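HIT domain-containing protein (Leishmania major, PDB 3KSV) is of unproven function but, as a zinc-binding member of the histidine triad (HIT) family, probably acts as a nucleotide hydrolase or transferase through a histidine nucleotidyl intermediate. Local coordinates at residues N12-K17 against Q102-V107; A34-D39 against M48-K53; Y90-N95 against V107-I112. All coordinates share one frame; numbering follows the deposited sequence.

Overall arrangement
The three contacts lie in one compact region of the subunit, with centres about 10 to 14 Å apart. Interaction 2 pairs strands 34-38 and 48-52, and interaction 3 pairs strands 89-96 and 109-114; strands 48-52 and 109-114 are neighbours in the same antiparallel sheet, so the two strand pairings are joined through backbone bonds of Met48 with Ile111 and Val50 with Phe109. Interaction 1 ties the start of the chain, at helix 14-20, to the loop entering strand 109-114. Along the chain interaction 2 is nested inside the loop closed by interaction 1, whereas interactions 1 and 3 cross and share Val107. Zinc site and predicted catalytic histidine are thereby fixed to one sheet.

Interaction 1: residues N12-K17 against Q102-V107; sequences NCIFCK and QEVPHV. With ZN (zinc ion), chain B.
Cys13, Cys16 and His106 meet on one zinc ion, which joins the two segments. Cys13 SG lies 2.1 Å from the zinc, Cys16 SG completes the CxxC pair at 2.5 Å from the metal, and His106 ND1 binds the zinc at 2.3 Å. Cys13 reaches the metal with SG anti to its backbone N (chi1 172°), a setting that also brings the sulfur to 3.5 Å from His106 CB. The imidazole of His106 has neighbours at its edge and over one face: Cys16 SG stands at the edge, in the ring plane, while Phe15 CB sits over the face, 4.1 Å from the ring centroid. The phenyl ring beyond that CB turns its own edge toward the imidazole face, the planes 82° apart, in a T-shaped stack. With His55 as the fourth ligand this is a Cys2His2 zinc site, seen in this protein, and it clasps the N-terminal CxxC turn to the first histidine of the predicted histidine triad motif. Outside the ligands, Val104 packs against two successive helix residues with a different methyl for each: its CG1 lies 3.7 Å from Phe15 CD2, and its CG2 branch meets Ile14 CG1, the two aliphatic chains crossing at about a right angle. Cys13 is also the N-cap of helix 14-20, its SG accepting a nearly straight bond from Cys16 N (167°), so one thiolate serves both metal and helix start. That extra N-H would be expected to help stabilise negative charge on the sulfur. On the far side of the imidazole, His106 NE2 bonds to Pro52 O, fixing the rotation of the ring that offers ND1 to zinc.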
loop_
_atom_site.group_PDB
_atom_site.type_symbol
_atom_site.label_atom_id
_atom_site.label_comp_id
_atom_site.label_asym_id
_atom_site.label_seq_id
_atom_site.Cartn_x
_atom_site.Cartn_y
_atom_site.Cartn_z
ATOM N N ASN A 12 7.621 -1.493 -23.631
ATOM C CA ASN A 12 6.784 -2.672 -23.328
ATOM C C ASN A 12 6.086 -2.615 -21.963
ATOM O O ASN A 12 5.874 -3.655 -21.340
ATOM C CB ASN A 12 7.617 -3.955 -23.373
ATOM C CG ASN A 12 8.486 -4.045 -24.595
ATOM O OD1 ASN A 12 8.394 -3.218 -25.504
ATOM N ND2 ASN A 12 9.353 -5.051 -24.627
ATOM N N CYS A 13 5.733 -1.421 -21.493
ATOM C CA CYS A 13 5.008 -1.285 -20.224
ATOM C C CYS A 13 3.548 -0.975 -20.489
ATOM O O CYS A 13 3.212 0.141 -20.883
ATOM C CB CYS A 13 5.606 -0.172 -19.374
ATOM S SG CYS A 13 4.636 0.236 -17.900
ATOM N N ILE A 14 2.672 -1.942 -20.233
ATOM C CA ILE A 14 1.256 -1.749 -20.516
ATOM C C ILE A 14 0.621 -0.561 -19.805
ATOM O O ILE A 14 -0.334 0.001 -20.322
ATOM C CB ILE A 14 0.392 -3.032 -20.282
ATOM C CG1 ILE A 14 0.271 -3.396 -18.794
ATOM C CG2 ILE A 14 0.934 -4.220 -21.111
ATOM C CD1 ILE A 14 -0.901 -4.406 -18.506
ATOM N N PHE A 15 1.134 -0.147 -18.643
ATOM C CA PHE A 15 0.533 1.008 -17.960
ATOM C C PHE A 15 0.932 2.308 -18.618
ATOM O O PHE A 15 0.125 3.224 -18.718
ATOM C CB PHE A 15 0.847 1.037 -16.458
ATOM C CG PHE A 15 0.187 -0.066 -15.686
ATOM C CD1 PHE A 15 -1.098 -0.482 -15.993
ATOM C CD2 PHE A 15 0.840 -0.675 -14.643
ATOM C CE1 PHE A 15 -1.702 -1.495 -15.281
ATOM C CE2 PHE A 15 0.240 -1.691 -13.945
ATOM C CZ PHE A 15 -1.028 -2.101 -14.262
ATOM N N CYS A 16 2.161 2.386 -19.096
ATOM C CA CYS A 16 2.539 3.518 -19.936
ATOM C C CYS A 16 1.698 3.580 -21.215
ATOM O O CYS A 16 1.329 4.659 -21.665
ATOM C CB CYS A 16 4.028 3.482 -20.276
ATOM S SG CYS A 16 5.105 4.056 -18.932
ATOM N N LYS A 17 1.379 2.428 -21.788
ATOM C CA LYS A 17 0.538 2.392 -22.989
ATOM C C LYS A 17 -0.860 2.960 -22.685
ATOM O O LYS A 17 -1.384 3.750 -23.449
ATOM C CB LYS A 17 0.409 0.968 -23.518
ATOM C CG LYS A 17 1.672 0.404 -24.139
ATOM C CD LYS A 17 1.355 -0.910 -24.863
ATOM C CE LYS A 17 2.604 -1.721 -25.153
ATOM N NZ LYS A 17 3.327 -1.150 -26.300
ATOM N N GLN A 102 5.675 -8.765 -8.494
ATOM C CA GLN A 102 5.393 -7.656 -9.404
ATOM C C GLN A 102 5.543 -8.182 -10.849
ATOM O O GLN A 102 6.544 -8.800 -11.197
ATOM C CB GLN A 102 6.328 -6.466 -9.165
ATOM C CG GLN A 102 6.062 -5.295 -10.101
ATOM C CD GLN A 102 7.012 -4.115 -9.941
ATOM O OE1 GLN A 102 8.136 -4.258 -9.471
ATOM N NE2 GLN A 102 6.540 -2.927 -10.317
ATOM N N GLU A 103 4.536 -7.943 -11.679
ATOM C CA GLU A 103 4.532 -8.467 -13.051
ATOM C C GLU A 103 4.832 -7.326 -14.028
ATOM O O GLU A 103 5.842 -7.363 -14.733
ATOM C CB GLU A 103 3.193 -9.152 -13.351
ATOM C CG GLU A 103 3.180 -10.081 -14.573
ATOM C CD GLU A 103 1.760 -10.311 -15.134
ATOM O OE1 GLU A 103 0.774 -10.228 -14.357
ATOM O OE2 GLU A 103 1.639 -10.569 -16.355
ATOM N N VAL A 104 3.980 -6.306 -14.056
ATOM C CA VAL A 104 4.243 -5.111 -14.863
ATOM C C VAL A 104 5.261 -4.251 -14.115
ATOM O O VAL A 104 5.042 -3.940 -12.935
ATOM C CB VAL A 104 2.969 -4.272 -15.079
ATOM C CG1 VAL A 104 3.254 -3.102 -16.007
ATOM C CG2 VAL A 104 1.825 -5.128 -15.616
ATOM N N PRO A 105 6.372 -3.861 -14.782
ATOM C CA PRO A 105 7.425 -3.058 -14.158
ATOM C C PRO A 105 7.098 -1.553 -14.036
ATOM O O PRO A 105 7.888 -0.701 -14.466
ATOM C CB PRO A 105 8.643 -3.307 -15.076
ATOM C CG PRO A 105 8.061 -3.547 -16.420
ATOM C CD PRO A 105 6.696 -4.190 -16.183
ATOM N N HIS A 106 5.945 -1.239 -13.443
ATOM C CA HIS A 106 5.499 0.148 -13.234
ATOM C C HIS A 106 4.710 0.110 -11.915
ATOM O O HIS A 106 3.898 -0.803 -11.703
ATOM C CB HIS A 106 4.665 0.601 -14.458
ATOM C CG HIS A 106 4.138 2.015 -14.402
ATOM N ND1 HIS A 106 4.228 2.883 -15.470
ATOM C CD2 HIS A 106 3.461 2.686 -13.444
ATOM C CE1 HIS A 106 3.655 4.034 -15.161
ATOM N NE2 HIS A 106 3.185 3.942 -13.933
ATOM N N VAL A 107 4.981 1.051 -11.006
ATOM C CA VAL A 107 4.336 1.038 -9.685
ATOM C C VAL A 107 2.814 1.013 -9.865
ATOM O O VAL A 107 2.248 1.822 -10.608
ATOM C CB VAL A 107 4.718 2.275 -8.850
ATOM C CG1 VAL A 107 3.852 2.380 -7.595
ATOM C CG2 VAL A 107 6.219 2.233 -8.476
HETATM ZN ZN ZN B . 5.269 2.164 -17.340
#

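Interaction 2: residues A34-D39 against M48-K53; sequences ALAFMD and MLVIPK
Strands 34-38 and 48-52 run antiparallel at 161°, their axes 4.7 Å apart, and Leu35 with Ile51 and Phe37 with Leu49 form hydrogen-bonded pairs. Each pair is closed by two N-H to O=C bonds, the shortest from Ile51 N to Leu35 O at 2.8 Å. Between them, Ala36 and Val50 form a non-hydrogen-bonded pair.

Leu35, Phe37, Leu49 and Ile51 share one face of this hairpin. The Phe37 ring is its centre: CG stands between the backbone N and the carbonyl carbon (chi1 49°), which folds the ring over the neighbouring strand. There Leu49 CB lies over one ring face, and the CD1 branch of Leu49 comes to 3.4 Å from Phe37 CE1. Ile51 approaches differently, placing CD1 in the ring plane at the edge, 3.9 Å from Phe37 CE2. The CD2 methyl of Leu49 lies 3.6 Å from Asp39 OD2; the other carboxylate oxygen, OD1, accepts from Asn41 N.

The face bearing Ala36 and Val50 is filled mainly by small or flexible groups. Met48 bends at its last torsion (chi3 -65°), bringing CE to 3.6 Å from Ala36 CB, while Val50 CG2 meets the same methyl. Helix 64-82 covers this side, with Ala77 and Val81 against Met48, which also touches Tyr142 of the second subunit. At the strand end, the extended Lys53 chain lies alongside Ala34, its CD 3.9 Å from Ala34 N, and NZ bonds to Thr31 O.

The chemistry is thus divided: paired peptide groups satisfy one another inside the sheet, and the two faces are largely apolar. Ile51, which meets the Phe37 ring edge, also touches His108, the predicted nucleotidylated histidine, so this apolar face of the hairpin lies against that residue.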
loop_
_atom_site.group_PDB
_atom_site.type_symbol
_atom_site.label_atom_id
_atom_site.label_comp_id
_atom_site.label_asym_id
_atom_site.label_seq_id
_atom_site.Cartn_x
_atom_site.Cartn_y
_atom_site.Cartn_z
ATOM N N ALA A 34 -1.154 11.170 -11.094
ATOM C CA ALA A 34 -1.642 9.800 -10.872
ATOM C C ALA A 34 -2.923 9.468 -11.657
ATOM O O ALA A 34 -3.653 10.354 -12.060
ATOM C CB ALA A 34 -1.859 9.555 -9.359
ATOM N N LEU A 35 -3.172 8.177 -11.855
ATOM C CA LEU A 35 -4.365 7.687 -12.520
ATOM C C LEU A 35 -4.955 6.473 -11.764
ATOM O O LEU A 35 -4.214 5.687 -11.166
ATOM C CB LEU A 35 -3.991 7.294 -13.959
ATOM C CG LEU A 35 -5.064 7.371 -15.031
ATOM C CD1 LEU A 35 -5.085 8.787 -15.614
ATOM C CD2 LEU A 35 -4.835 6.284 -16.127
ATOM N N ALA A 36 -6.280 6.317 -11.805
ATOM C CA ALA A 36 -6.957 5.123 -11.314
ATOM C C ALA A 36 -7.845 4.487 -12.387
ATOM O O ALA A 36 -8.473 5.187 -13.204
ATOM C CB ALA A 36 -7.774 5.457 -10.069
ATOM N N PHE A 37 -7.899 3.155 -12.377
ATOM C CA PHE A 37 -8.784 2.392 -13.227
ATOM C C PHE A 37 -9.073 0.989 -12.664
ATOM O O PHE A 37 -8.513 0.574 -11.649
ATOM C CB PHE A 37 -8.223 2.323 -14.647
ATOM C CG PHE A 37 -6.804 1.917 -14.710
ATOM C CD1 PHE A 37 -6.464 0.576 -14.763
ATOM C CD2 PHE A 37 -5.805 2.866 -14.733
ATOM C CE1 PHE A 37 -5.126 0.171 -14.836
ATOM C CE2 PHE A 37 -4.470 2.490 -14.804
ATOM C CZ PHE A 37 -4.122 1.131 -14.850
ATOM N N MET A 38 -9.976 0.272 -13.320
ATOM C CA MET A 38 -10.349 -1.070 -12.887
ATOM C C MET A 38 -9.303 -2.105 -13.322
ATOM O O MET A 38 -8.620 -1.934 -14.336
ATOM C CB MET A 38 -11.728 -1.446 -13.430
ATOM C CG MET A 38 -12.867 -0.437 -13.114
ATOM S SD MET A 38 -13.141 -0.133 -11.355
ATOM C CE MET A 38 -13.483 -1.810 -10.811
ATOM N N ASP A 39 -9.170 -3.179 -12.550
ATOM C CA ASP A 39 -8.302 -4.279 -12.942
ATOM C C ASP A 39 -9.165 -5.226 -13.781
ATOM O O ASP A 39 -10.204 -5.701 -13.325
ATOM C CB ASP A 39 -7.707 -4.988 -11.718
ATOM C CG ASP A 39 -6.477 -5.835 -12.052
ATOM O OD1 ASP A 39 -6.460 -6.487 -13.089
ATOM O OD2 ASP A 39 -5.513 -5.894 -11.254
ATOM N N MET A 48 -9.440 -2.592 -8.097
ATOM C CA MET A 48 -8.963 -1.471 -8.864
ATOM C C MET A 48 -7.504 -1.233 -8.619
ATOM O O MET A 48 -6.904 -1.842 -7.736
ATOM C CB MET A 48 -9.794 -0.208 -8.568
ATOM C CG MET A 48 -9.715 0.369 -7.158
ATOM S SD MET A 48 -10.584 1.951 -7.100
ATOM C CE MET A 48 -9.501 2.886 -8.216
ATOM N N LEU A 49 -6.952 -0.340 -9.444
ATOM C CA LEU A 49 -5.545 -0.007 -9.470
ATOM C C LEU A 49 -5.351 1.512 -9.382
ATOM O O LEU A 49 -6.129 2.272 -9.954
ATOM C CB LEU A 49 -4.937 -0.499 -10.770
ATOM C CG LEU A 49 -5.053 -1.999 -11.058
ATOM C CD1 LEU A 49 -4.779 -2.276 -12.541
ATOM C CD2 LEU A 49 -4.129 -2.799 -10.195
ATOM N N VAL A 50 -4.327 1.945 -8.650
ATOM C CA VAL A 50 -3.910 3.349 -8.621
ATOM C C VAL A 50 -2.437 3.393 -9.007
ATOM O O VAL A 50 -1.602 2.771 -8.349
ATOM C CB VAL A 50 -4.070 3.972 -7.213
ATOM C CG1 VAL A 50 -3.427 5.351 -7.152
ATOM C CG2 VAL A 50 -5.534 4.037 -6.818
ATOM N N ILE A 51 -2.113 4.131 -10.057
ATOM C CA ILE A 51 -0.740 4.187 -10.554
ATOM C C ILE A 51 -0.231 5.630 -10.690
ATOM O O ILE A 51 -1.013 6.544 -10.956
ATOM C CB ILE A 51 -0.601 3.467 -11.924
ATOM C CG1 ILE A 51 -1.265 4.262 -13.022
ATOM C CG2 ILE A 51 -1.212 2.054 -11.877
ATOM C CD1 ILE A 51 -0.814 3.836 -14.401
ATOM N N PRO A 52 1.084 5.843 -10.509
ATOM C CA PRO A 52 1.630 7.125 -10.902
ATOM C C PRO A 52 1.707 7.235 -12.419
ATOM O O PRO A 52 1.900 6.235 -13.111
ATOM C CB PRO A 52 3.030 7.090 -10.297
ATOM C CG PRO A 52 3.402 5.667 -10.353
ATOM C CD PRO A 52 2.136 4.942 -10.012
ATOM N N LYS A 53 1.548 8.443 -12.935
ATOM C CA LYS A 53 1.749 8.678 -14.358
ATOM C C LYS A 53 3.218 8.459 -14.757
ATOM O O LYS A 53 3.494 7.951 -15.840
ATOM C CB LYS A 53 1.286 10.084 -14.737
ATOM C CG LYS A 53 -0.241 10.234 -14.806
ATOM C CD LYS A 53 -0.645 11.711 -14.877
ATOM C CE LYS A 53 -2.088 11.909 -15.316
ATOM N NZ LYS A 53 -2.537 13.322 -15.112
#

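Interaction 3: residues Y90-N95 against V107-I112; sequences YNVLQN and VHFHII
Asn91 with Ile112 and Leu93 with His110 form the hydrogen-bonded pairs joining these antiparallel strands, whose axes approach to 4.6 Å. Each pair has two backbone bonds; Ile112 N and His110 N each reach the opposite carbonyl, Asn91 O and Leu93 O respectively, at 2.8 Å. Leu93 O also lies in the plane of the His110 imidazole, at its edge, 3.4 Å from CD2. A water adds to the polar contacts, standing 2.8 Å from Asn91 OD1 and within hydrogen-bonding distance of Ile112 O.

The aromatic packing centres on Phe109. Gln94 CG sits directly over the middle of its ring, 3.7 Å from the centroid, making a CH-pi contact, whereas Val92 CG1 comes at the ring edge. The bend of Gln94 (chi2 -93°) carries its amide past the phenyl toward Val107, where NE2 lies 3.7 Å from Val107 CG1; OE1 bonds to Asn96 ND2. Val70 and Leu74 of helix 64-82 also pack against Phe109. Apolar contact continues at Tyr90, whose CD1 meets Ile111 CG2 at 3.8 Å as the two side chains lie side by side.

Several polar ends on the His110 face find partners outside the two segments. His110 ND1 bonds to His47 NE2, and Asn91 ND2 and Asn95 OD1 bond across the dimer, each to the other residue of the second subunit. Strand 89-96 also pairs antiparallel with that subunit, extending the sheet across the interface as in dimeric HIT proteins of the Hint branch. Segment 107-112 carries four of the five residues of the predicted histidine triad motif; His108, the predicted nucleotidyl-accepting residue, lies just before strand 109-114, held through ND1 by His106 O.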
loop_
_atom_site.group_PDB
_atom_site.type_symbol
_atom_site.label_atom_id
_atom_site.label_comp_id
_atom_site.label_asym_id
_atom_site.label_seq_id
_atom_site.Cartn_x
_atom_site.Cartn_y
_atom_site.Cartn_z
ATOM N N TYR A 90 -11.171 -4.519 2.508
ATOM C CA TYR A 90 -10.278 -4.524 1.350
ATOM C C TYR A 90 -8.797 -4.555 1.728
ATOM O O TYR A 90 -8.403 -4.171 2.827
ATOM C CB TYR A 90 -10.557 -3.305 0.443
ATOM C CG TYR A 90 -10.516 -1.976 1.197
ATOM C CD1 TYR A 90 -9.363 -1.193 1.220
ATOM C CD2 TYR A 90 -11.634 -1.503 1.860
ATOM C CE1 TYR A 90 -9.328 -0.008 1.899
ATOM C CE2 TYR A 90 -11.604 -0.308 2.555
ATOM C CZ TYR A 90 -10.451 0.426 2.559
ATOM O OH TYR A 90 -10.412 1.594 3.261
ATOM N N ASN A 91 -7.972 -5.000 0.788
ATOM C CA ASN A 91 -6.537 -4.992 0.975
ATOM C C ASN A 91 -5.904 -4.040 -0.044
ATOM O O ASN A 91 -6.357 -3.956 -1.207
ATOM C CB ASN A 91 -5.959 -6.388 0.810
ATOM C CG ASN A 91 -6.424 -7.356 1.883
ATOM O OD1 ASN A 91 -7.377 -8.100 1.666
ATOM N ND2 ASN A 91 -5.751 -7.366 3.043
ATOM N N VAL A 92 -4.888 -3.300 0.410
ATOM C CA VAL A 92 -4.058 -2.487 -0.453
ATOM C C VAL A 92 -2.696 -3.194 -0.562
ATOM O O VAL A 92 -2.059 -3.508 0.438
ATOM C CB VAL A 92 -3.887 -1.051 0.087
ATOM C CG1 VAL A 92 -2.916 -0.253 -0.808
ATOM C CG2 VAL A 92 -5.252 -0.345 0.144
ATOM N N LEU A 93 -2.268 -3.440 -1.797
ATOM C CA LEU A 93 -1.085 -4.210 -2.080
ATOM C C LEU A 93 -0.297 -3.548 -3.187
ATOM O O LEU A 93 -0.840 -3.204 -4.225
ATOM C CB LEU A 93 -1.466 -5.612 -2.524
ATOM C CG LEU A 93 -0.281 -6.525 -2.851
ATOM C CD1 LEU A 93 0.442 -6.895 -1.547
ATOM C CD2 LEU A 93 -0.781 -7.746 -3.579
ATOM N N GLN A 94 1.012 -3.384 -2.972
ATOM C CA GLN A 94 1.890 -2.830 -4.009
ATOM C C GLN A 94 3.176 -3.618 -3.983
ATOM O O GLN A 94 3.830 -3.689 -2.956
ATOM C CB GLN A 94 2.147 -1.359 -3.746
ATOM C CG GLN A 94 2.805 -0.620 -4.909
ATOM C CD GLN A 94 4.298 -0.590 -4.787
ATOM O OE1 GLN A 94 4.822 -0.436 -3.685
ATOM N NE2 GLN A 94 5.011 -0.757 -5.924
ATOM N N ASN A 95 3.522 -4.193 -5.135
ATOM C CA ASN A 95 4.608 -5.157 -5.251
ATOM C C ASN A 95 5.856 -4.557 -5.951
ATOM O O ASN A 95 5.736 -3.795 -6.910
ATOM C CB ASN A 95 4.097 -6.330 -6.065
ATOM C CG ASN A 95 2.913 -7.014 -5.417
ATOM O OD1 ASN A 95 2.810 -7.099 -4.198
ATOM N ND2 ASN A 95 2.039 -7.536 -6.232
ATOM N N VAL A 107 4.981 1.051 -11.006
ATOM C CA VAL A 107 4.336 1.038 -9.685
ATOM C C VAL A 107 2.814 1.013 -9.865
ATOM O O VAL A 107 2.248 1.822 -10.608
ATOM C CB VAL A 107 4.718 2.275 -8.850
ATOM C CG1 VAL A 107 3.852 2.380 -7.595
ATOM C CG2 VAL A 107 6.219 2.233 -8.476
ATOM N N HIS A 108 2.152 0.060 -9.208
ATOM C CA HIS A 108 0.700 0.051 -9.162
ATOM C C HIS A 108 0.219 -0.495 -7.824
ATOM O O HIS A 108 0.676 -1.541 -7.368
ATOM C CB HIS A 108 0.101 -0.711 -10.345
ATOM C CG HIS A 108 0.670 -2.079 -10.544
ATOM N ND1 HIS A 108 1.968 -2.290 -10.954
ATOM C CD2 HIS A 108 0.104 -3.305 -10.439
ATOM C CE1 HIS A 108 2.179 -3.587 -11.080
ATOM N NE2 HIS A 108 1.068 -4.226 -10.772
ATOM N N PHE A 109 -0.668 0.271 -7.195
ATOM C CA PHE A 109 -1.335 -0.114 -5.968
ATOM C C PHE A 109 -2.643 -0.812 -6.313
ATOM O O PHE A 109 -3.502 -0.237 -6.952
ATOM C CB PHE A 109 -1.638 1.125 -5.114
ATOM C CG PHE A 109 -0.450 1.688 -4.428
ATOM C CD1 PHE A 109 -0.184 1.355 -3.103
ATOM C CD2 PHE A 109 0.421 2.528 -5.104
ATOM C CE1 PHE A 109 0.899 1.844 -2.472
ATOM C CE2 PHE A 109 1.529 3.034 -4.468
ATOM C CZ PHE A 109 1.768 2.703 -3.137
ATOM N N HIS A 110 -2.784 -2.055 -5.891
ATOM C CA HIS A 110 -4.040 -2.769 -5.988
ATOM C C HIS A 110 -4.893 -2.349 -4.777
ATOM O O HIS A 110 -4.365 -2.293 -3.644
ATOM C CB HIS A 110 -3.788 -4.278 -5.892
ATOM C CG HIS A 110 -2.885 -4.843 -6.955
ATOM N ND1 HIS A 110 -3.368 -5.426 -8.102
ATOM C CD2 HIS A 110 -1.535 -4.994 -6.996
ATOM C CE1 HIS A 110 -2.355 -5.881 -8.819
ATOM N NE2 HIS A 110 -1.230 -5.629 -8.171
ATOM N N ILE A 111 -6.181 -2.056 -5.010
ATOM C CA ILE A 111 -7.182 -1.974 -3.925
ATOM C C ILE A 111 -8.196 -3.076 -4.162
ATOM O O ILE A 111 -8.973 -3.002 -5.115
ATOM C CB ILE A 111 -7.882 -0.595 -3.791
ATOM C CG1 ILE A 111 -6.879 0.578 -3.898
ATOM C CG2 ILE A 111 -8.619 -0.505 -2.410
ATOM C CD1 ILE A 111 -6.326 0.813 -5.302
ATOM N N ILE A 112 -8.160 -4.117 -3.319
ATOM C CA ILE A 112 -8.836 -5.394 -3.609
ATOM C C ILE A 112 -9.927 -5.654 -2.575
ATOM O O ILE A 112 -9.603 -5.912 -1.412
ATOM C CB ILE A 112 -7.853 -6.594 -3.581
ATOM C CG1 ILE A 112 -6.613 -6.352 -4.456
ATOM C CG2 ILE A 112 -8.533 -7.850 -4.082
ATOM C CD1 ILE A 112 -5.431 -7.185 -4.052
HETATM O O HOH W 1 -8.822 -8.599 -0.675
#